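Long-range contact in EXOU (Pseudomonas aeruginosa, PDB 4AKX), which is a type III secretion toxin that probably acts as a patatin-like phospholipase and is bound by the chaperone SpcU: residues B[529-541]-B[561-573]. Residues are numbered along the deposited sequence; the frame is centred on the assembly and turned at random. Where two conformers were deposited one is given.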
ATOM      1  N   GLU B 529     -21.236 -35.311  -1.013  1.00 52.02           N
ATOM      2  CA  GLU B 529     -20.132 -35.821  -1.812  1.00 50.10           C
ATOM      3  C   GLU B 529     -20.599 -36.597  -3.017  1.00 53.75           C
ATOM      4  O   GLU B 529     -20.012 -36.473  -4.095  1.00 60.39           O
ATOM      5  CB  GLU B 529     -19.221 -36.691  -0.965  1.00 47.29           C
ATOM      6  CG  GLU B 529     -18.236 -35.875  -0.145  1.00 65.75           C
ATOM      7  CD  GLU B 529     -18.823 -35.185   1.101  1.00 73.04           C
ATOM      8  OE1 GLU B 529     -19.845 -35.658   1.665  1.00 73.29           O
ATOM      9  OE2 GLU B 529     -18.217 -34.174   1.536  1.00 75.08           O
ATOM     10  N   ARG B 530     -21.657 -37.391  -2.836  1.00 49.84           N
ATOM     11  CA  ARG B 530     -22.160 -38.278  -3.883  1.00 46.64           C
ATOM     12  C   ARG B 530     -23.015 -37.559  -4.915  1.00 47.61           C
ATOM     13  O   ARG B 530     -23.039 -37.941  -6.076  1.00 48.97           O
ATOM     14  CB  ARG B 530     -23.006 -39.373  -3.266  1.00 50.03           C
ATOM     15  CG  ARG B 530     -22.216 -40.421  -2.522  1.00 49.07           C
ATOM     16  CD  ARG B 530     -23.125 -41.484  -1.948  1.00 44.17           C
ATOM     17  NE  ARG B 530     -22.340 -42.555  -1.371  1.00 44.72           N
ATOM     18  CZ  ARG B 530     -22.835 -43.731  -1.025  1.00 52.00           C
ATOM     19  NH1 ARG B 530     -24.149 -43.983  -1.175  1.00 53.49           N
ATOM     20  NH2 ARG B 530     -22.022 -44.651  -0.523  1.00 50.29           N
ATOM     21  N   LEU B 531     -23.806 -36.593  -4.453  1.00 44.81           N
ATOM     22  CA  LEU B 531     -24.512 -35.663  -5.327  1.00 43.00           C
ATOM     23  C   LEU B 531     -23.532 -34.941  -6.254  1.00 45.88           C
ATOM     24  O   LEU B 531     -23.807 -34.784  -7.427  1.00 42.59           O
ATOM     25  CB  LEU B 531     -25.254 -34.625  -4.475  1.00 45.37           C
ATOM     26  CG  LEU B 531     -26.153 -33.606  -5.164  1.00 42.95           C
ATOM     27  CD1 LEU B 531     -27.206 -34.288  -6.038  1.00 49.47           C
ATOM     28  CD2 LEU B 531     -26.829 -32.765  -4.134  1.00 36.28           C
ATOM     29  N   ALA B 532     -22.401 -34.460  -5.717  1.00 47.32           N
ATOM     30  CA  ALA B 532     -21.399 -33.854  -6.555  1.00 44.66           C
ATOM     31  C   ALA B 532     -20.922 -34.877  -7.616  1.00 48.53           C
ATOM     32  O   ALA B 532     -20.793 -34.541  -8.793  1.00 56.94           O
ATOM     33  CB  ALA B 532     -20.269 -33.368  -5.715  1.00 44.30           C
ATOM     34  N   TRP B 533     -20.746 -36.134  -7.213  1.00 44.22           N
ATOM     35  CA  TRP B 533     -20.176 -37.134  -8.110  1.00 45.88           C
ATOM     36  C   TRP B 533     -21.174 -37.432  -9.205  1.00 45.96           C
ATOM     37  O   TRP B 533     -20.829 -37.487 -10.416  1.00 44.44           O
ATOM     38  CB  TRP B 533     -19.764 -38.397  -7.318  1.00 44.01           C
ATOM     39  CG  TRP B 533     -19.140 -39.516  -8.149  1.00 44.80           C
ATOM     40  CD1 TRP B 533     -17.798 -39.740  -8.396  1.00 42.71           C
ATOM     41  CD2 TRP B 533     -19.837 -40.617  -8.851  1.00 43.31           C
ATOM     42  NE1 TRP B 533     -17.620 -40.857  -9.201  1.00 40.24           N
ATOM     43  CE2 TRP B 533     -18.800 -41.414  -9.506  1.00 42.20           C
ATOM     44  CE3 TRP B 533     -21.160 -40.973  -9.024  1.00 43.96           C
ATOM     45  CZ2 TRP B 533     -19.098 -42.536 -10.247  1.00 47.60           C
ATOM     46  CZ3 TRP B 533     -21.457 -42.126  -9.770  1.00 46.15           C
ATOM     47  CH2 TRP B 533     -20.454 -42.873 -10.378  1.00 51.47           C
ATOM     48  N   LEU B 534     -22.434 -37.544  -8.795  1.00 41.09           N
ATOM     49  CA  LEU B 534     -23.503 -37.848  -9.722  1.00 41.26           C
ATOM     50  C   LEU B 534     -23.742 -36.733 -10.729  1.00 40.66           C
ATOM     51  O   LEU B 534     -23.892 -37.001 -11.923  1.00 48.07           O
ATOM     52  CB  LEU B 534     -24.788 -38.248  -9.005  1.00 40.50           C
ATOM     53  CG  LEU B 534     -24.832 -39.616  -8.259  1.00 39.50           C
ATOM     54  CD1 LEU B 534     -26.037 -39.647  -7.319  1.00 37.48           C
ATOM     55  CD2 LEU B 534     -24.888 -40.821  -9.201  1.00 36.89           C
ATOM     56  N   ALA B 535     -23.654 -35.490 -10.297  1.00 36.70           N
ATOM     57  CA  ALA B 535     -23.706 -34.401 -11.251  1.00 39.64           C
ATOM     58  C   ALA B 535     -22.537 -34.451 -12.290  1.00 46.79           C
ATOM     59  O   ALA B 535     -22.773 -34.450 -13.533  1.00 46.65           O
ATOM     60  CB  ALA B 535     -23.748 -33.071 -10.538  1.00 37.78           C
ATOM     61  N   ALA B 536     -21.295 -34.517 -11.802  1.00 44.56           N
ATOM     62  CA  ALA B 536     -20.157 -34.591 -12.704  1.00 45.01           C
ATOM     63  C   ALA B 536     -20.303 -35.735 -13.715  1.00 49.36           C
ATOM     64  O   ALA B 536     -20.039 -35.542 -14.910  1.00 49.18           O
ATOM     65  CB  ALA B 536     -18.870 -34.718 -11.930  1.00 44.33           C
ATOM     66  N   GLU B 537     -20.766 -36.905 -13.251  1.00 52.66           N
ATOM     67  CA  GLU B 537     -20.938 -38.062 -14.152  1.00 56.93           C
ATOM     68  C   GLU B 537     -21.893 -37.724 -15.261  1.00 52.55           C
ATOM     69  O   GLU B 537     -21.758 -38.167 -16.389  1.00 60.55           O
ATOM     70  CB  GLU B 537     -21.472 -39.291 -13.416  1.00 67.75           C
ATOM     71  CG  GLU B 537     -20.465 -40.014 -12.525  1.00 77.43           C
ATOM     72  CD  GLU B 537     -19.109 -40.220 -13.184  1.00 79.65           C
ATOM     73  OE1 GLU B 537     -19.042 -40.645 -14.356  1.00 81.15           O
ATOM     74  OE2 GLU B 537     -18.103 -39.960 -12.513  1.00 83.16           O
ATOM     75  N   LEU B 538     -22.862 -36.909 -14.951  1.00 48.35           N
ATOM     76  CA  LEU B 538     -23.846 -36.600 -15.939  1.00 50.45           C
ATOM     77  C   LEU B 538     -23.390 -35.461 -16.850  1.00 49.43           C
ATOM     78  O   LEU B 538     -24.164 -34.976 -17.643  1.00 46.46           O
ATOM     79  CB  LEU B 538     -25.106 -36.235 -15.215  1.00 50.33           C
ATOM     80  CG  LEU B 538     -26.450 -36.298 -15.860  1.00 50.12           C
ATOM     81  CD1 LEU B 538     -26.718 -37.693 -16.351  1.00 54.00           C
ATOM     82  CD2 LEU B 538     -27.346 -35.985 -14.691  1.00 50.58           C
ATOM     83  N   ASN B 539     -22.130 -35.043 -16.722  1.00 50.03           N
ATOM     84  CA  ASN B 539     -21.615 -33.913 -17.494  1.00 52.27           C
ATOM     85  C   ASN B 539     -20.573 -34.278 -18.512  1.00 55.51           C
ATOM     86  O   ASN B 539     -20.217 -33.467 -19.331  1.00 63.20           O
ATOM     87  CB  ASN B 539     -21.035 -32.850 -16.586  1.00 53.69           C
ATOM     88  CG  ASN B 539     -22.056 -31.803 -16.178  1.00 58.54           C
ATOM     89  OD1 ASN B 539     -22.012 -30.688 -16.650  1.00 60.61           O
ATOM     90  ND2 ASN B 539     -22.955 -32.156 -15.272  1.00 58.44           N
ATOM     91  N   HIS B 540     -20.077 -35.500 -18.473  1.00 62.15           N
ATOM     92  CA  HIS B 540     -19.214 -35.993 -19.538  1.00 67.86           C
ATOM     93  C   HIS B 540     -19.557 -35.455 -20.884  1.00 72.45           C
ATOM     94  O   HIS B 540     -20.565 -35.861 -21.484  1.00 77.00           O
ATOM     95  CB  HIS B 540     -19.250 -37.496 -19.558  1.00 73.98           C
ATOM     96  CG  HIS B 540     -18.280 -38.103 -18.613  1.00 82.60           C
ATOM     97  ND1 HIS B 540     -18.547 -38.236 -17.308  1.00 78.12           N
ATOM     98  CD2 HIS B 540     -16.955 -38.500 -18.791  1.00 92.11           C
ATOM     99  CE1 HIS B 540     -17.480 -38.744 -16.687  1.00 89.95           C
ATOM    100  NE2 HIS B 540     -16.502 -38.907 -17.599  1.00 98.23           N
ATOM    101  N   ALA B 541     -18.737 -34.530 -21.380  1.00 70.22           N
ATOM    102  CA  ALA B 541     -18.987 -33.953 -22.699  1.00 78.42           C
ATOM    103  C   ALA B 541     -19.132 -35.041 -23.762  1.00 84.59           C
ATOM    104  O   ALA B 541     -19.936 -34.919 -24.684  1.00 89.28           O
ATOM    105  CB  ALA B 541     -17.884 -32.981 -23.077  1.00 81.19           C
ATOM    106  N   PRO B 561     -33.222 -33.064  -7.672  1.00 56.93           N
ATOM    107  CA  PRO B 561     -31.936 -32.567  -7.165  1.00 51.53           C
ATOM    108  C   PRO B 561     -30.708 -32.890  -8.016  1.00 51.25           C
ATOM    109  O   PRO B 561     -29.773 -32.082  -8.033  1.00 52.95           O
ATOM    110  CB  PRO B 561     -31.787 -33.272  -5.799  1.00 45.45           C
ATOM    111  CG  PRO B 561     -32.904 -34.230  -5.706  1.00 48.92           C
ATOM    112  CD  PRO B 561     -33.986 -33.720  -6.602  1.00 55.80           C
ATOM    113  N   VAL B 562     -30.658 -34.068  -8.654  1.00 50.91           N
ATOM    114  CA  VAL B 562     -29.408 -34.493  -9.297  1.00 47.38           C
ATOM    115  C   VAL B 562     -29.290 -33.712 -10.573  1.00 48.01           C
ATOM    116  O   VAL B 562     -28.261 -33.090 -10.875  1.00 47.44           O
ATOM    117  CB  VAL B 562     -29.379 -35.980  -9.608  1.00 44.07           C
ATOM    118  CG1 VAL B 562     -28.392 -36.254 -10.734  1.00 45.83           C
ATOM    119  CG2 VAL B 562     -28.967 -36.742  -8.373  1.00 45.66           C
ATOM    120  N   LEU B 563     -30.401 -33.673 -11.275  1.00 44.62           N
ATOM    121  CA  LEU B 563     -30.513 -32.859 -12.420  1.00 44.58           C
ATOM    122  C   LEU B 563     -30.272 -31.384 -12.088  1.00 46.18           C
ATOM    123  O   LEU B 563     -29.630 -30.692 -12.849  1.00 47.74           O
ATOM    124  CB  LEU B 563     -31.881 -33.046 -13.033  1.00 43.36           C
ATOM    125  CG  LEU B 563     -31.973 -32.538 -14.475  1.00 46.24           C
ATOM    126  CD1 LEU B 563     -30.857 -33.087 -15.402  1.00 40.95           C
ATOM    127  CD2 LEU B 563     -33.385 -32.818 -15.012  1.00 45.65           C
ATOM    128  N   ALA B 564     -30.797 -30.898 -10.966  1.00 47.35           N
ATOM    129  CA  ALA B 564     -30.514 -29.529 -10.566  1.00 46.48           C
ATOM    130  C   ALA B 564     -29.021 -29.310 -10.353  1.00 47.99           C
ATOM    131  O   ALA B 564     -28.465 -28.361 -10.871  1.00 59.18           O
ATOM    132  CB  ALA B 564     -31.278 -29.143  -9.349  1.00 45.81           C
ATOM    133  N   ALA B 565     -28.351 -30.212  -9.667  1.00 44.02           N
ATOM    134  CA  ALA B 565     -26.892 -30.118  -9.585  1.00 45.65           C
ATOM    135  C   ALA B 565     -26.202 -30.098 -10.969  1.00 49.49           C
ATOM    136  O   ALA B 565     -25.450 -29.175 -11.289  1.00 52.71           O
ATOM    137  CB  ALA B 565     -26.341 -31.254  -8.751  1.00 40.20           C
ATOM    138  N   ALA B 566     -26.471 -31.133 -11.769  1.00 45.57           N
ATOM    139  CA  ALA B 566     -25.871 -31.311 -13.060  1.00 40.87           C
ATOM    140  C   ALA B 566     -26.010 -30.035 -13.937  1.00 45.18           C
ATOM    141  O   ALA B 566     -25.075 -29.605 -14.624  1.00 47.34           O
ATOM    142  CB  ALA B 566     -26.535 -32.487 -13.732  1.00 37.63           C
ATOM    143  N   LEU B 567     -27.181 -29.437 -13.902  1.00 43.60           N
ATOM    144  CA  LEU B 567     -27.414 -28.288 -14.670  1.00 43.18           C
ATOM    145  C   LEU B 567     -26.510 -27.162 -14.133  1.00 45.33           C
ATOM    146  O   LEU B 567     -25.905 -26.450 -14.910  1.00 47.27           O
ATOM    147  CB  LEU B 567     -28.898 -27.916 -14.612  1.00 42.90           C
ATOM    148  CG  LEU B 567     -29.897 -28.736 -15.416  1.00 43.97           C
ATOM    149  CD1 LEU B 567     -31.329 -28.309 -15.169  1.00 46.91           C
ATOM    150  CD2 LEU B 567     -29.608 -28.661 -16.907  1.00 47.20           C
ATOM    151  N   ALA B 568     -26.407 -27.008 -12.820  1.00 43.64           N
ATOM    152  CA  ALA B 568     -25.605 -25.911 -12.285  1.00 47.19           C
ATOM    153  C   ALA B 568     -24.157 -26.142 -12.680  1.00 50.69           C
ATOM    154  O   ALA B 568     -23.450 -25.235 -13.142  1.00 56.38           O
ATOM    155  CB  ALA B 568     -25.731 -25.811 -10.773  1.00 41.46           C
ATOM    156  N   GLU B 569     -23.726 -27.375 -12.525  1.00 50.71           N
ATOM    157  CA  GLU B 569     -22.387 -27.757 -12.907  1.00 52.11           C
ATOM    158  C   GLU B 569     -22.120 -27.414 -14.372  1.00 51.85           C
ATOM    159  O   GLU B 569     -21.067 -26.889 -14.725  1.00 49.68           O
ATOM    160  CB  GLU B 569     -22.227 -29.247 -12.695  1.00 56.90           C
ATOM    161  CG  GLU B 569     -20.986 -29.842 -13.315  1.00 62.15           C
ATOM    162  CD  GLU B 569     -19.702 -29.261 -12.735  1.00 72.28           C
ATOM    163  OE1 GLU B 569     -19.760 -28.518 -11.696  1.00 70.16           O
ATOM    164  OE2 GLU B 569     -18.629 -29.542 -13.338  1.00 68.90           O
ATOM    165  N   ALA B 570     -23.082 -27.711 -15.226  1.00 50.97           N
ATOM    166  CA  ALA B 570     -22.930 -27.365 -16.632  1.00 51.90           C
ATOM    167  C   ALA B 570     -22.640 -25.890 -16.851  1.00 54.63           C
ATOM    168  O   ALA B 570     -21.745 -25.569 -17.599  1.00 56.77           O
ATOM    169  CB  ALA B 570     -24.138 -27.799 -17.441  1.00 47.81           C
ATOM    170  N   GLN B 571     -23.386 -25.001 -16.194  1.00 56.46           N
ATOM    171  CA  GLN B 571     -23.227 -23.589 -16.422  1.00 58.87           C
ATOM    172  C   GLN B 571     -21.890 -23.090 -15.890  1.00 54.78           C
ATOM    173  O   GLN B 571     -21.262 -22.193 -16.469  1.00 52.22           O
ATOM    174  CB  GLN B 571     -24.369 -22.789 -15.819  1.00 66.36           C
ATOM    175  CG  GLN B 571     -24.671 -21.531 -16.630  1.00 88.46           C
ATOM    176  CD  GLN B 571     -24.702 -20.276 -15.774  1.00108.98           C
ATOM    177  OE1 GLN B 571     -24.084 -19.255 -16.114  1.00107.84           O
ATOM    178  NE2 GLN B 571     -25.432 -20.340 -14.655  1.00125.88           N
ATOM    179  N   ARG B 572     -21.436 -23.685 -14.803  1.00 50.91           N
ATOM    180  CA  ARG B 572     -20.119 -23.376 -14.284  0.60 54.31           C
ATOM    181  C   ARG B 572     -19.082 -23.623 -15.369  1.00 55.48           C
ATOM    182  O   ARG B 572     -18.329 -22.737 -15.724  1.00 62.19           O
ATOM    183  CB  ARG B 572     -19.802 -24.218 -13.057  0.60 54.24           C
ATOM    184  CG  ARG B 572     -18.559 -23.746 -12.335  0.60 63.92           C
ATOM    185  CD  ARG B 572     -18.277 -24.529 -11.049  0.60 71.63           C
ATOM    186  NE  ARG B 572     -17.957 -25.944 -11.276  0.60 71.52           N
ATOM    187  CZ  ARG B 572     -16.810 -26.390 -11.785  0.60 73.40           C
ATOM    188  NH1 ARG B 572     -15.854 -25.541 -12.151  0.60 73.64           N
ATOM    189  NH2 ARG B 572     -16.623 -27.693 -11.943  0.60 74.12           N
ATOM    190  N   ARG B 573     -19.091 -24.833 -15.944  1.00 53.60           N
ATOM    191  CA  ARG B 573     -18.200 -25.152 -17.076  1.00 48.50           C
ATOM    192  C   ARG B 573     -18.377 -24.188 -18.250  1.00 50.14           C
ATOM    193  O   ARG B 573     -17.405 -23.649 -18.730  1.00 52.16           O
ATOM    194  CB  ARG B 573     -18.340 -26.620 -17.504  1.00 48.40           C
ATOM    195  CG  ARG B 573     -18.064 -27.605 -16.355  1.00 51.75           C
ATOM    196  CD  ARG B 573     -17.885 -29.054 -16.800  1.00 49.88           C
ATOM    197  NE  ARG B 573     -17.808 -29.966 -15.653  1.00 47.24           N
ATOM    198  CZ  ARG B 573     -17.852 -31.300 -15.757  1.00 51.51           C
ATOM    199  NH1 ARG B 573     -17.971 -31.868 -16.944  1.00 56.42           N
ATOM    200  NH2 ARG B 573     -17.796 -32.081 -14.684  1.00 50.39           N
TER
HETATM  201  O   HOH W   1     -17.206 -34.690 -15.340  1.00 48.61           O
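Two helices of ExoU's middle helical domain, 529-537 and 561-573, pack through an alanine-rich crossing at -63°, their axes 8.1 Å apart at the closest point. Ala-535 sits at the crossing and sets its methyl against the other backbone, with CB 3.6 Å from Ala-566 N and beside the methyl of Ala-565. These small side chains let the backbones come close: the CA atoms of Ala-535 and Ala-566 are 4.2 Å apart. Leucines flank this point. Leu-531 and Val-562 pass each other in opposite directions, CD1 on CG2 (3.8 Å), while Leu-538 lays CD2 on the Ala-566 methyl and crosses Val-562 nearly at right angles. Helix 544-552 adds Leu-550 against Ala-566 and Asn-539, and helix 474-502 lies against Trp-533 of helix 529-537.

Just past the end of helix 529-537, Asn-539 turns its amide back, and ND2 donates to Ala-535 O (2.9 Å) from above the carbonyl plane. The same nitrogen bonds weakly to Ala-566 O of the facing helix. Glu-569 sets CG against this amide and pairs its carboxylate with Arg-573 of its own helix. The Arg-573 guanidinium has Asn-539 CB over one face and the Ala-536 methyl at its edge; a water accepts from Arg-573 NH2 (2.8 Å) and donates to Ala-536 O (3.0 Å).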